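Local structure of hydrazine synthase subunit beta (Candidatus Kuenenia stuttgartiensis, 5C2V) at residues Ile186-Asn191 with Tyr300-Leu305; Thr231-Glu234 with Lys240-Arg243; Ala242-Asp247 with Arg309-Ala314. The protein is a beta-propeller component of the hydrazine synthase complex, which condenses nitric oxide with ammonium, and may modulate passage of the hydroxylamine intermediate between the gamma and alpha active sites. One frame throughout, in Å; residues are numbered along the deposited sequence.

Contact 1 (Ile186-Asn191 with Tyr300-Leu305); sequences IHESSN and YLRDDL. With BET (trimethyl glycine), chain R.
E188 and R302 meet in a salt bridge, with OE1 of E188 2.8 Å from NH2 of R302. NH2 reaches OE1 from above the carboxylate plane, and the carboxylate and guanidinium planes lie 57° apart. The two side chains cross at about a right angle. One oxygen and one nitrogen make the bond. The arginine chain bends at chi2 and chi3, which turns its head towards E188. D303 extends the network: its OD1 lies 3.0 Å from NH1 of R302, a weak hydrogen bond within a salt bridge. E188 OE2 also has a weak hydrogen bond to N571 of the alpha subunit.

The bound trimethyl glycine sits in a pocket that H187, E188 and R302 help to line. Its carboxylate oxygen O is 3.4 Å from NH2 of R302, at the guanidinium edge. CB of H187 lies 3.5 Å from its OXT, and the H187 ring meets methyl C3 obliquely.

S189 OG donates to O of I186, closing the turn that carries H187 and E188.

This turn links strand 179-186, the last of one propeller blade, to strand 190-197, the first of the next. R302, near the end of helix 295-301, touches strands 203-211 and 226-234 through T210 and N229.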
ATOM      1  N   ILE B 186      34.457 -21.628 -14.723  1.00 48.63           N
ATOM      2  CA  ILE B 186      33.577 -21.139 -13.672  1.00 44.52           C
ATOM      3  C   ILE B 186      34.138 -19.811 -13.192  1.00 55.84           C
ATOM      4  O   ILE B 186      35.207 -19.764 -12.584  1.00 66.79           O
ATOM      5  CB  ILE B 186      33.472 -22.119 -12.486  1.00 37.61           C
ATOM      6  CG1 ILE B 186      32.950 -23.479 -12.949  1.00 45.56           C
ATOM      7  CG2 ILE B 186      32.574 -21.545 -11.401  1.00 32.96           C
ATOM      8  CD1 ILE B 186      32.831 -24.496 -11.831  1.00 49.67           C
ATOM      9  N   HIS B 187      33.415 -18.731 -13.464  1.00 48.37           N
ATOM     10  CA  HIS B 187      33.930 -17.398 -13.187  1.00 41.52           C
ATOM     11  C   HIS B 187      33.877 -17.074 -11.701  1.00 48.51           C
ATOM     12  O   HIS B 187      32.914 -17.423 -11.014  1.00 43.40           O
ATOM     13  CB  HIS B 187      33.159 -16.350 -13.991  1.00 35.31           C
ATOM     14  CG  HIS B 187      33.591 -16.253 -15.421  1.00 44.57           C
ATOM     15  ND1 HIS B 187      33.430 -17.285 -16.320  1.00 56.39           N
ATOM     16  CD2 HIS B 187      34.191 -15.248 -16.107  1.00 55.52           C
ATOM     17  CE1 HIS B 187      33.905 -16.920 -17.498  1.00 44.64           C
ATOM     18  NE2 HIS B 187      34.373 -15.688 -17.395  1.00 60.13           N
ATOM     19  N   GLU B 188      34.926 -16.410 -11.220  1.00 52.30           N
ATOM     20  CA  GLU B 188      35.054 -16.024  -9.817  1.00 38.88           C
ATOM     21  C   GLU B 188      34.951 -17.222  -8.877  1.00 38.98           C
ATOM     22  O   GLU B 188      34.147 -17.225  -7.946  1.00 37.49           O
ATOM     23  CB  GLU B 188      33.999 -14.975  -9.457  1.00 25.60           C
ATOM     24  CG  GLU B 188      34.154 -13.671 -10.223  1.00 43.56           C
ATOM     25  CD  GLU B 188      33.244 -12.576  -9.704  1.00 48.47           C
ATOM     26  OE1 GLU B 188      32.426 -12.858  -8.803  1.00 44.30           O
ATOM     27  OE2 GLU B 188      33.349 -11.432 -10.195  1.00 51.12           O
ATOM     28  N   SER B 189      35.765 -18.240  -9.129  1.00 35.11           N
ATOM     29  CA  SER B 189      35.769 -19.436  -8.293  1.00 46.23           C
ATOM     30  C   SER B 189      37.153 -19.733  -7.727  1.00 39.26           C
ATOM     31  O   SER B 189      38.170 -19.332  -8.294  1.00 34.22           O
ATOM     32  CB  SER B 189      35.270 -20.645  -9.086  1.00 52.62           C
ATOM     33  OG  SER B 189      36.175 -20.981 -10.123  1.00 41.66           O
ATOM     34  N   SER B 190      37.181 -20.439  -6.604  1.00 34.67           N
ATOM     35  CA  SER B 190      38.428 -20.910  -6.016  1.00 40.73           C
ATOM     36  C   SER B 190      38.164 -22.186  -5.226  1.00 47.35           C
ATOM     37  O   SER B 190      37.021 -22.462  -4.862  1.00 49.29           O
ATOM     38  CB  SER B 190      39.050 -19.838  -5.116  1.00 49.10           C
ATOM     39  OG  SER B 190      38.279 -19.642  -3.942  1.00 65.78           O
ATOM     40  N   ASN B 191      39.219 -22.956  -4.968  1.00 47.40           N
ATOM     41  CA  ASN B 191      39.111 -24.162  -4.152  1.00 41.17           C
ATOM     42  C   ASN B 191      38.093 -25.185  -4.651  1.00 55.01           C
ATOM     43  O   ASN B 191      37.180 -25.550  -3.910  1.00 44.52           O
ATOM     44  CB  ASN B 191      38.769 -23.797  -2.703  1.00 34.82           C
ATOM     45  CG  ASN B 191      39.754 -22.820  -2.097  1.00 59.82           C
ATOM     46  OD1 ASN B 191      40.947 -22.857  -2.397  1.00 45.75           O
ATOM     47  ND2 ASN B 191      39.260 -21.940  -1.233  1.00 50.32           N
ATOM     48  N   TYR B 300      22.389 -13.575 -11.502  1.00 49.51           N
ATOM     49  CA  TYR B 300      21.865 -12.676 -10.479  1.00 26.49           C
ATOM     50  C   TYR B 300      21.497 -13.456  -9.218  1.00 34.32           C
ATOM     51  O   TYR B 300      21.632 -12.953  -8.103  1.00 39.06           O
ATOM     52  CB  TYR B 300      20.646 -11.907 -11.000  1.00 45.97           C
ATOM     53  CG  TYR B 300      19.991 -11.021  -9.958  1.00 38.32           C
ATOM     54  CD1 TYR B 300      18.941 -11.492  -9.177  1.00 26.52           C
ATOM     55  CD2 TYR B 300      20.427  -9.720  -9.751  1.00 41.96           C
ATOM     56  CE1 TYR B 300      18.345 -10.692  -8.222  1.00 35.33           C
ATOM     57  CE2 TYR B 300      19.835  -8.910  -8.798  1.00 37.70           C
ATOM     58  CZ  TYR B 300      18.795  -9.403  -8.037  1.00 41.45           C
ATOM     59  OH  TYR B 300      18.201  -8.604  -7.088  1.00 50.78           O
ATOM     60  N   LEU B 301      21.035 -14.687  -9.405  1.00 39.62           N
ATOM     61  CA  LEU B 301      20.556 -15.514  -8.303  1.00 46.14           C
ATOM     62  C   LEU B 301      21.696 -16.119  -7.493  1.00 40.23           C
ATOM     63  O   LEU B 301      21.477 -16.627  -6.393  1.00 46.35           O
ATOM     64  CB  LEU B 301      19.649 -16.630  -8.825  1.00 53.42           C
ATOM     65  CG  LEU B 301      18.192 -16.263  -9.113  1.00 50.26           C
ATOM     66  CD1 LEU B 301      17.445 -17.454  -9.695  1.00 48.86           C
ATOM     67  CD2 LEU B 301      17.503 -15.755  -7.856  1.00 55.66           C
ATOM     68  N   ARG B 302      22.907 -16.071  -8.041  1.00 53.28           N
ATOM     69  CA  ARG B 302      24.081 -16.582  -7.336  1.00 44.73           C
ATOM     70  C   ARG B 302      24.286 -15.863  -6.004  1.00 40.96           C
ATOM     71  O   ARG B 302      24.697 -16.471  -5.017  1.00 49.72           O
ATOM     72  CB  ARG B 302      25.335 -16.443  -8.204  1.00 47.34           C
ATOM     73  CG  ARG B 302      26.577 -17.095  -7.606  1.00 49.47           C
ATOM     74  CD  ARG B 302      27.590 -16.059  -7.146  1.00 46.99           C
ATOM     75  NE  ARG B 302      28.429 -15.583  -8.242  1.00 52.17           N
ATOM     76  CZ  ARG B 302      29.279 -14.566  -8.146  1.00 45.56           C
ATOM     77  NH1 ARG B 302      29.401 -13.908  -7.001  1.00 45.93           N
ATOM     78  NH2 ARG B 302      30.003 -14.201  -9.194  1.00 51.86           N
ATOM     79  N   ASP B 303      23.988 -14.568  -5.986  1.00 48.81           N
ATOM     80  CA  ASP B 303      24.185 -13.746  -4.798  1.00 41.17           C
ATOM     81  C   ASP B 303      22.937 -13.648  -3.927  1.00 44.66           C
ATOM     82  O   ASP B 303      22.932 -12.930  -2.927  1.00 42.74           O
ATOM     83  CB  ASP B 303      24.649 -12.344  -5.193  1.00 61.37           C
ATOM     84  CG  ASP B 303      26.022 -12.347  -5.831  1.00 62.90           C
ATOM     85  OD1 ASP B 303      26.739 -13.359  -5.687  1.00 38.93           O
ATOM     86  OD2 ASP B 303      26.384 -11.340  -6.474  1.00 53.35           O
ATOM     87  N   ASP B 304      21.881 -14.363  -4.299  1.00 56.51           N
ATOM     88  CA  ASP B 304      20.673 -14.368  -3.486  1.00 29.60           C
ATOM     89  C   ASP B 304      20.952 -15.222  -2.256  1.00 34.13           C
ATOM     90  O   ASP B 304      21.262 -16.408  -2.370  1.00 48.87           O
ATOM     91  CB  ASP B 304      19.484 -14.915  -4.282  1.00 53.77           C
ATOM     92  CG  ASP B 304      18.152 -14.718  -3.571  1.00 49.55           C
ATOM     93  OD1 ASP B 304      18.139 -14.497  -2.342  1.00 51.43           O
ATOM     94  OD2 ASP B 304      17.108 -14.791  -4.252  1.00 49.07           O
ATOM     95  N   LEU B 305      20.831 -14.619  -1.079  1.00 29.37           N
ATOM     96  CA  LEU B 305      21.217 -15.294   0.153  1.00 40.04           C
ATOM     97  C   LEU B 305      20.022 -15.950   0.839  1.00 39.07           C
ATOM     98  O   LEU B 305      20.160 -16.550   1.906  1.00 46.30           O
ATOM     99  CB  LEU B 305      21.914 -14.312   1.099  1.00 42.56           C
ATOM    100  CG  LEU B 305      23.331 -13.935   0.648  1.00 51.51           C
ATOM    101  CD1 LEU B 305      24.016 -13.014   1.647  1.00 43.86           C
ATOM    102  CD2 LEU B 305      24.173 -15.180   0.400  1.00 27.91           C
TER
HETATM  103  N   BET R 403      31.838 -11.405 -15.046  1.00 69.03           N
HETATM  104  CA  BET R 403      32.272 -12.284 -13.879  1.00 56.45           C
HETATM  105  C   BET R 403      30.998 -13.116 -13.313  1.00 52.06           C
HETATM  106  O   BET R 403      30.633 -12.760 -12.165  1.00 59.01           O
HETATM  107  OXT BET R 403      30.556 -13.995 -14.089  1.00 64.20           O
HETATM  108  C1  BET R 403      32.769 -10.218 -15.176  1.00 58.70           C
HETATM  109  C2  BET R 403      30.421 -10.867 -14.841  1.00 53.11           C
HETATM  110  C3  BET R 403      31.942 -12.173 -16.353  1.00 69.94           C

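Contact 2 (Thr231-Glu234 with Lys240-Arg243); sequences TIIE and KVAR. With BET (trimethyl glycine), chain R.
I233 and V241 lie side by side and point the same way, with CG1 of I233 3.9 Å from CG1 of V241. They form a non-hydrogen-bonded pair in an antiparallel hairpin whose strand axes run 4.7 Å apart. T231 lies beside R243 on the same face, both pointing the same way. OG1 of T231 lies 3.5 Å from CG of R243, and its methyl CG2 3.8 Å from CG1 of V241. CG2 points there because it is anti to the backbone N, which leaves OG1 (chi1 -67°) for a hydrogen bond to H208.

I232 and A242 occupy the other face and form the hydrogen-bonded pair. Each backbone N donates to the carbonyl O of the other. E234 N also donates to K240 O. At the turn end, E234 and K240 run alongside each other. OE1 of E234 accepts from the backbone N of K240 at 2.9 Å, on the anti side, tilted 33° from the carboxylate plane and nearly straight (169°). NZ of K240 instead reaches the carbonyl oxygens of S293 and V290.

R243 ends at the ligand. Its NH2 donates to OXT of trimethyl glycine at 2.9 Å, and weaker bonds run from NH1 to both carboxylate oxygens. The ligand carboxylate thus meets a guanidinium that D299 also holds in a salt bridge, and its negative charge probably eases the closeness of R243 to R302.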
ATOM      1  N   THR B 231      28.068 -25.385  -8.177  1.00 37.80           N
ATOM      2  CA  THR B 231      27.785 -25.031  -9.562  1.00 40.74           C
ATOM      3  C   THR B 231      27.316 -26.231 -10.377  1.00 53.41           C
ATOM      4  O   THR B 231      27.964 -27.279 -10.394  1.00 57.18           O
ATOM      5  CB  THR B 231      29.019 -24.409 -10.243  1.00 51.80           C
ATOM      6  OG1 THR B 231      29.305 -23.139  -9.642  1.00 48.28           O
ATOM      7  CG2 THR B 231      28.769 -24.207 -11.731  1.00 41.45           C
ATOM      8  N   ILE B 232      26.179 -26.064 -11.044  1.00 53.91           N
ATOM      9  CA  ILE B 232      25.635 -27.088 -11.924  1.00 41.22           C
ATOM     10  C   ILE B 232      25.902 -26.733 -13.381  1.00 45.78           C
ATOM     11  O   ILE B 232      25.470 -25.685 -13.862  1.00 58.01           O
ATOM     12  CB  ILE B 232      24.119 -27.266 -11.716  1.00 44.20           C
ATOM     13  CG1 ILE B 232      23.796 -27.428 -10.229  1.00 38.02           C
ATOM     14  CG2 ILE B 232      23.606 -28.452 -12.518  1.00 48.07           C
ATOM     15  CD1 ILE B 232      24.446 -28.636  -9.593  1.00 37.30           C
ATOM     16  N   ILE B 233      26.619 -27.607 -14.079  1.00 45.03           N
ATOM     17  CA  ILE B 233      26.937 -27.386 -15.484  1.00 49.66           C
ATOM     18  C   ILE B 233      26.202 -28.387 -16.372  1.00 50.58           C
ATOM     19  O   ILE B 233      26.259 -29.595 -16.139  1.00 60.14           O
ATOM     20  CB  ILE B 233      28.455 -27.494 -15.743  1.00 51.08           C
ATOM     21  CG1 ILE B 233      29.203 -26.369 -15.023  1.00 56.43           C
ATOM     22  CG2 ILE B 233      28.752 -27.461 -17.236  1.00 34.03           C
ATOM     23  CD1 ILE B 233      30.698 -26.380 -15.266  1.00 46.42           C
ATOM     24  N   GLU B 234      25.513 -27.874 -17.386  1.00 62.24           N
ATOM     25  CA  GLU B 234      24.791 -28.721 -18.327  1.00 61.52           C
ATOM     26  C   GLU B 234      25.762 -29.296 -19.354  1.00 63.10           C
ATOM     27  O   GLU B 234      26.438 -28.557 -20.071  1.00 52.97           O
ATOM     28  CB  GLU B 234      23.675 -27.930 -19.009  1.00 50.93           C
ATOM     29  CG  GLU B 234      22.566 -27.506 -18.059  1.00 67.91           C
ATOM     30  CD  GLU B 234      21.526 -26.626 -18.720  1.00 75.10           C
ATOM     31  OE1 GLU B 234      21.868 -25.933 -19.702  1.00 66.99           O
ATOM     32  OE2 GLU B 234      20.368 -26.618 -18.251  1.00 68.82           O
ATOM     33  N   LYS B 240      24.314 -24.406 -19.978  1.00 66.75           N
ATOM     34  CA  LYS B 240      24.432 -23.361 -18.969  1.00 47.57           C
ATOM     35  C   LYS B 240      25.444 -23.717 -17.888  1.00 61.19           C
ATOM     36  O   LYS B 240      25.625 -24.887 -17.551  1.00 58.03           O
ATOM     37  CB  LYS B 240      23.076 -23.088 -18.313  1.00 53.84           C
ATOM     38  CG  LYS B 240      21.952 -22.740 -19.270  1.00 62.18           C
ATOM     39  CD  LYS B 240      20.625 -22.672 -18.526  1.00 54.62           C
ATOM     40  CE  LYS B 240      19.463 -22.434 -19.473  1.00 56.35           C
ATOM     41  NZ  LYS B 240      18.161 -22.431 -18.749  1.00 51.85           N
ATOM     42  N   VAL B 241      26.098 -22.695 -17.347  1.00 67.14           N
ATOM     43  CA  VAL B 241      26.907 -22.849 -16.150  1.00 35.48           C
ATOM     44  C   VAL B 241      26.232 -22.075 -15.028  1.00 47.95           C
ATOM     45  O   VAL B 241      26.212 -20.844 -15.039  1.00 50.97           O
ATOM     46  CB  VAL B 241      28.346 -22.341 -16.353  1.00 42.01           C
ATOM     47  CG1 VAL B 241      29.152 -22.494 -15.072  1.00 42.64           C
ATOM     48  CG2 VAL B 241      29.013 -23.084 -17.502  1.00 54.25           C
ATOM     49  N   ALA B 242      25.680 -22.794 -14.057  1.00 35.71           N
ATOM     50  CA  ALA B 242      24.875 -22.153 -13.025  1.00 45.03           C
ATOM     51  C   ALA B 242      25.572 -22.167 -11.676  1.00 44.88           C
ATOM     52  O   ALA B 242      25.700 -23.212 -11.045  1.00 41.04           O
ATOM     53  CB  ALA B 242      23.516 -22.832 -12.923  1.00 47.74           C
ATOM     54  N   ARG B 243      26.000 -20.993 -11.230  1.00 51.56           N
ATOM     55  CA  ARG B 243      26.626 -20.852  -9.924  1.00 45.64           C
ATOM     56  C   ARG B 243      25.555 -20.556  -8.882  1.00 46.79           C
ATOM     57  O   ARG B 243      24.875 -19.533  -8.954  1.00 42.57           O
ATOM     58  CB  ARG B 243      27.682 -19.745  -9.951  1.00 42.91           C
ATOM     59  CG  ARG B 243      28.796 -19.985 -10.961  1.00 46.51           C
ATOM     60  CD  ARG B 243      29.588 -18.716 -11.237  1.00 47.22           C
ATOM     61  NE  ARG B 243      28.847 -17.780 -12.080  1.00 49.22           N
ATOM     62  CZ  ARG B 243      29.229 -16.530 -12.325  1.00 53.05           C
ATOM     63  NH1 ARG B 243      30.345 -16.056 -11.788  1.00 41.72           N
ATOM     64  NH2 ARG B 243      28.492 -15.751 -13.105  1.00 38.12           N
TER
HETATM   65  N   BET R 403      31.838 -11.405 -15.046  1.00 69.03           N
HETATM   66  CA  BET R 403      32.272 -12.284 -13.879  1.00 56.45           C
HETATM   67  C   BET R 403      30.998 -13.116 -13.313  1.00 52.06           C
HETATM   68  O   BET R 403      30.633 -12.760 -12.165  1.00 59.01           O
HETATM   69  OXT BET R 403      30.556 -13.995 -14.089  1.00 64.20           O
HETATM   70  C1  BET R 403      32.769 -10.218 -15.176  1.00 58.70           C
HETATM   71  C2  BET R 403      30.421 -10.867 -14.841  1.00 53.11           C
HETATM   72  C3  BET R 403      31.942 -12.173 -16.353  1.00 69.94           C

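Contact 3 (Ala242-Asp247 with Arg309-Ala314); sequences ARLPLD and RDYLVA. With BET (trimethyl glycine), chain R.
Y311 spans this contact almost alone: its hydroxyl reaches the carbonyl O of P245, the last residue of strand 241-245. OH donates to P245 O at 2.9 Å. The bond lies in the carbonyl plane, on a lone pair, and the accepting oxygen is also in the plane of the tyrosine ring, at its edge. Y311 chi1 is 45°, which sets CG between the backbone N and the carbonyl carbon and swings the ring towards the proline.

The same hydroxyl packs against carbon. CD of P245 lies 3.3 Å from OH of Y311, and CG of P245 lies 3.5 Å from it. The proline ring and the tyrosine side chain cross at about a right angle. L244 adds CB, 3.6 Å from OH of Y311 and oblique to the ring. This apolar contact is slight, because CB of L244 is 4.5 Å from CZ of Y311. V286 of helix 283-291 touches both L244 and Y311, and K285 and L289 of that helix touch the tyrosine as well.

The contact joins the last strand of one propeller blade to helix 308-311, which leads into strand 312-317, the outer strand of the next blade. The chemistry implies a local, directional tie: one hydrogen bond uses the polar end of a buried tyrosine and a backbone carbonyl, with the proline ring and L244 CB beside the hydroxyl.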
ATOM      1  N   ALA B 242      25.680 -22.794 -14.057  1.00 35.71           N
ATOM      2  CA  ALA B 242      24.875 -22.153 -13.025  1.00 45.03           C
ATOM      3  C   ALA B 242      25.572 -22.167 -11.676  1.00 44.88           C
ATOM      4  O   ALA B 242      25.700 -23.212 -11.045  1.00 41.04           O
ATOM      5  CB  ALA B 242      23.516 -22.832 -12.923  1.00 47.74           C
ATOM      6  N   ARG B 243      26.000 -20.993 -11.230  1.00 51.56           N
ATOM      7  CA  ARG B 243      26.626 -20.852  -9.924  1.00 45.64           C
ATOM      8  C   ARG B 243      25.555 -20.556  -8.882  1.00 46.79           C
ATOM      9  O   ARG B 243      24.875 -19.533  -8.954  1.00 42.57           O
ATOM     10  CB  ARG B 243      27.682 -19.745  -9.951  1.00 42.91           C
ATOM     11  CG  ARG B 243      28.796 -19.985 -10.961  1.00 46.51           C
ATOM     12  CD  ARG B 243      29.588 -18.716 -11.237  1.00 47.22           C
ATOM     13  NE  ARG B 243      28.847 -17.780 -12.080  1.00 49.22           N
ATOM     14  CZ  ARG B 243      29.229 -16.530 -12.325  1.00 53.05           C
ATOM     15  NH1 ARG B 243      30.345 -16.056 -11.788  1.00 41.72           N
ATOM     16  NH2 ARG B 243      28.492 -15.751 -13.105  1.00 38.12           N
ATOM     17  N   LEU B 244      25.400 -21.457  -7.917  1.00 34.55           N
ATOM     18  CA  LEU B 244      24.328 -21.333  -6.936  1.00 51.62           C
ATOM     19  C   LEU B 244      24.872 -21.255  -5.513  1.00 39.20           C
ATOM     20  O   LEU B 244      25.867 -21.899  -5.190  1.00 55.89           O
ATOM     21  CB  LEU B 244      23.355 -22.508  -7.071  1.00 56.18           C
ATOM     22  CG  LEU B 244      22.610 -22.600  -8.404  1.00 53.71           C
ATOM     23  CD1 LEU B 244      21.672 -23.797  -8.420  1.00 44.93           C
ATOM     24  CD2 LEU B 244      21.845 -21.313  -8.685  1.00 40.84           C
ATOM     25  N   PRO B 245      24.209 -20.464  -4.653  1.00 51.85           N
ATOM     26  CA  PRO B 245      24.653 -20.254  -3.271  1.00 48.90           C
ATOM     27  C   PRO B 245      24.429 -21.473  -2.385  1.00 44.53           C
ATOM     28  O   PRO B 245      23.455 -22.192  -2.590  1.00 60.46           O
ATOM     29  CB  PRO B 245      23.786 -19.082  -2.807  1.00 48.59           C
ATOM     30  CG  PRO B 245      22.536 -19.220  -3.605  1.00 33.07           C
ATOM     31  CD  PRO B 245      22.981 -19.706  -4.956  1.00 43.41           C
ATOM     32  N   LEU B 246      25.361 -21.749  -1.478  1.00 57.49           N
ATOM     33  CA  LEU B 246      25.121 -22.684  -0.379  1.00 34.61           C
ATOM     34  C   LEU B 246      24.779 -22.006   0.952  1.00 42.36           C
ATOM     35  O   LEU B 246      24.508 -22.683   1.942  1.00 38.24           O
ATOM     36  CB  LEU B 246      26.333 -23.597  -0.190  1.00 43.36           C
ATOM     37  CG  LEU B 246      26.531 -24.634  -1.294  1.00 61.74           C
ATOM     38  CD1 LEU B 246      27.920 -25.246  -1.221  1.00 61.52           C
ATOM     39  CD2 LEU B 246      25.459 -25.709  -1.193  1.00 37.76           C
ATOM     40  N   ASP B 247      24.784 -20.676   0.978  1.00 37.26           N
ATOM     41  CA  ASP B 247      24.752 -19.948   2.247  1.00 43.74           C
ATOM     42  C   ASP B 247      23.422 -19.271   2.566  1.00 49.77           C
ATOM     43  O   ASP B 247      22.712 -18.814   1.670  1.00 39.15           O
ATOM     44  CB  ASP B 247      25.855 -18.885   2.267  1.00 50.84           C
ATOM     45  CG  ASP B 247      27.226 -19.456   1.966  1.00 56.91           C
ATOM     46  OD1 ASP B 247      27.568 -20.523   2.518  1.00 61.55           O
ATOM     47  OD2 ASP B 247      27.969 -18.828   1.182  1.00 46.68           O
ATOM     48  N   ARG B 309      17.069 -21.873   0.661  1.00 34.35           N
ATOM     49  CA  ARG B 309      15.914 -22.399   1.378  1.00 59.50           C
ATOM     50  C   ARG B 309      14.866 -22.987   0.441  1.00 50.30           C
ATOM     51  O   ARG B 309      14.018 -23.772   0.865  1.00 46.35           O
ATOM     52  CB  ARG B 309      15.287 -21.305   2.243  1.00 42.55           C
ATOM     53  CG  ARG B 309      16.161 -20.878   3.408  1.00 55.53           C
ATOM     54  CD  ARG B 309      16.575 -22.082   4.240  1.00 45.93           C
ATOM     55  NE  ARG B 309      17.364 -21.706   5.409  1.00 43.94           N
ATOM     56  CZ  ARG B 309      16.848 -21.449   6.606  1.00 55.36           C
ATOM     57  NH1 ARG B 309      15.536 -21.525   6.795  1.00 62.10           N
ATOM     58  NH2 ARG B 309      17.641 -21.114   7.614  1.00 59.72           N
ATOM     59  N   ASP B 310      14.920 -22.608  -0.832  1.00 42.52           N
ATOM     60  CA  ASP B 310      14.037 -23.213  -1.815  1.00 49.95           C
ATOM     61  C   ASP B 310      14.419 -24.673  -2.044  1.00 61.49           C
ATOM     62  O   ASP B 310      13.577 -25.563  -1.922  1.00 56.56           O
ATOM     63  CB  ASP B 310      14.072 -22.434  -3.133  1.00 54.59           C
ATOM     64  CG  ASP B 310      13.489 -21.038  -3.002  1.00 59.44           C
ATOM     65  OD1 ASP B 310      12.869 -20.748  -1.958  1.00 45.15           O
ATOM     66  OD2 ASP B 310      13.642 -20.234  -3.947  1.00 56.18           O
ATOM     67  N   TYR B 311      15.686 -24.923  -2.372  1.00 53.84           N
ATOM     68  CA  TYR B 311      16.133 -26.292  -2.626  1.00 40.40           C
ATOM     69  C   TYR B 311      16.825 -27.004  -1.456  1.00 43.65           C
ATOM     70  O   TYR B 311      17.279 -28.134  -1.623  1.00 41.27           O
ATOM     71  CB  TYR B 311      17.053 -26.346  -3.854  1.00 44.64           C
ATOM     72  CG  TYR B 311      18.117 -25.277  -3.945  1.00 55.33           C
ATOM     73  CD1 TYR B 311      19.308 -25.386  -3.236  1.00 57.31           C
ATOM     74  CD2 TYR B 311      17.950 -24.178  -4.778  1.00 48.23           C
ATOM     75  CE1 TYR B 311      20.289 -24.415  -3.334  1.00 59.09           C
ATOM     76  CE2 TYR B 311      18.924 -23.205  -4.882  1.00 55.63           C
ATOM     77  CZ  TYR B 311      20.091 -23.327  -4.159  1.00 48.56           C
ATOM     78  OH  TYR B 311      21.060 -22.356  -4.264  1.00 59.93           O
ATOM     79  N   LEU B 312      16.912 -26.383  -0.284  1.00 51.42           N
ATOM     80  CA  LEU B 312      17.674 -27.019   0.792  1.00 47.56           C
ATOM     81  C   LEU B 312      16.830 -28.038   1.545  1.00 38.14           C
ATOM     82  O   LEU B 312      15.845 -27.688   2.196  1.00 55.10           O
ATOM     83  CB  LEU B 312      18.202 -25.968   1.776  1.00 39.58           C
ATOM     84  CG  LEU B 312      18.764 -26.487   3.105  1.00 41.66           C
ATOM     85  CD1 LEU B 312      20.087 -27.216   2.904  1.00 50.80           C
ATOM     86  CD2 LEU B 312      18.911 -25.361   4.124  1.00 38.53           C
ATOM     87  N   VAL B 313      17.224 -29.306   1.449  1.00 53.80           N
ATOM     88  CA  VAL B 313      16.575 -30.362   2.215  1.00 43.89           C
ATOM     89  C   VAL B 313      16.969 -30.340   3.688  1.00 57.69           C
ATOM     90  O   VAL B 313      16.107 -30.267   4.565  1.00 57.09           O
ATOM     91  CB  VAL B 313      16.897 -31.757   1.639  1.00 57.00           C
ATOM     92  CG1 VAL B 313      16.252 -32.843   2.489  1.00 33.70           C
ATOM     93  CG2 VAL B 313      16.437 -31.854   0.194  1.00 50.04           C
ATOM     94  N   ALA B 314      18.272 -30.398   3.957  1.00 54.23           N
ATOM     95  CA  ALA B 314      18.736 -30.471   5.344  1.00 53.14           C
ATOM     96  C   ALA B 314      20.193 -30.052   5.536  1.00 60.96           C
ATOM     97  O   ALA B 314      20.967 -30.006   4.585  1.00 55.58           O
ATOM     98  CB  ALA B 314      18.533 -31.883   5.884  1.00 48.04           C
TER
HETATM   99  N   BET R 403      31.838 -11.405 -15.046  1.00 69.03           N
HETATM  100  CA  BET R 403      32.272 -12.284 -13.879  1.00 56.45           C
HETATM  101  C   BET R 403      30.998 -13.116 -13.313  1.00 52.06           C
HETATM  102  O   BET R 403      30.633 -12.760 -12.165  1.00 59.01           O
HETATM  103  OXT BET R 403      30.556 -13.995 -14.089  1.00 64.20           O
HETATM  104  C1  BET R 403      32.769 -10.218 -15.176  1.00 58.70           C
HETATM  105  C2  BET R 403      30.421 -10.867 -14.841  1.00 53.11           C
HETATM  106  C3  BET R 403      31.942 -12.173 -16.353  1.00 69.94           C

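In the fold
Contacts 1 and 2 meet at trimethyl glycine, with centres about 10 Å apart. NH1 of R243 lies 3.0 Å from O of H187, a probable hydrogen bond, and 3.2 Å from NH2 of R302. H187, E188, R243 and R302 together make up the trimethyl glycine pocket, so contact 1 supplies three residues and contact 2 the fourth. Contact 3 shares A242 and R243 with contact 2, its centre about 13 Å away. It also touches contact 1, about 12 Å off between centres, where CG of P245 meets O of D304 (3.3 Å). R243, in the middle of strand 241-245, reaches the ligand, and P245 at its end meets Y311.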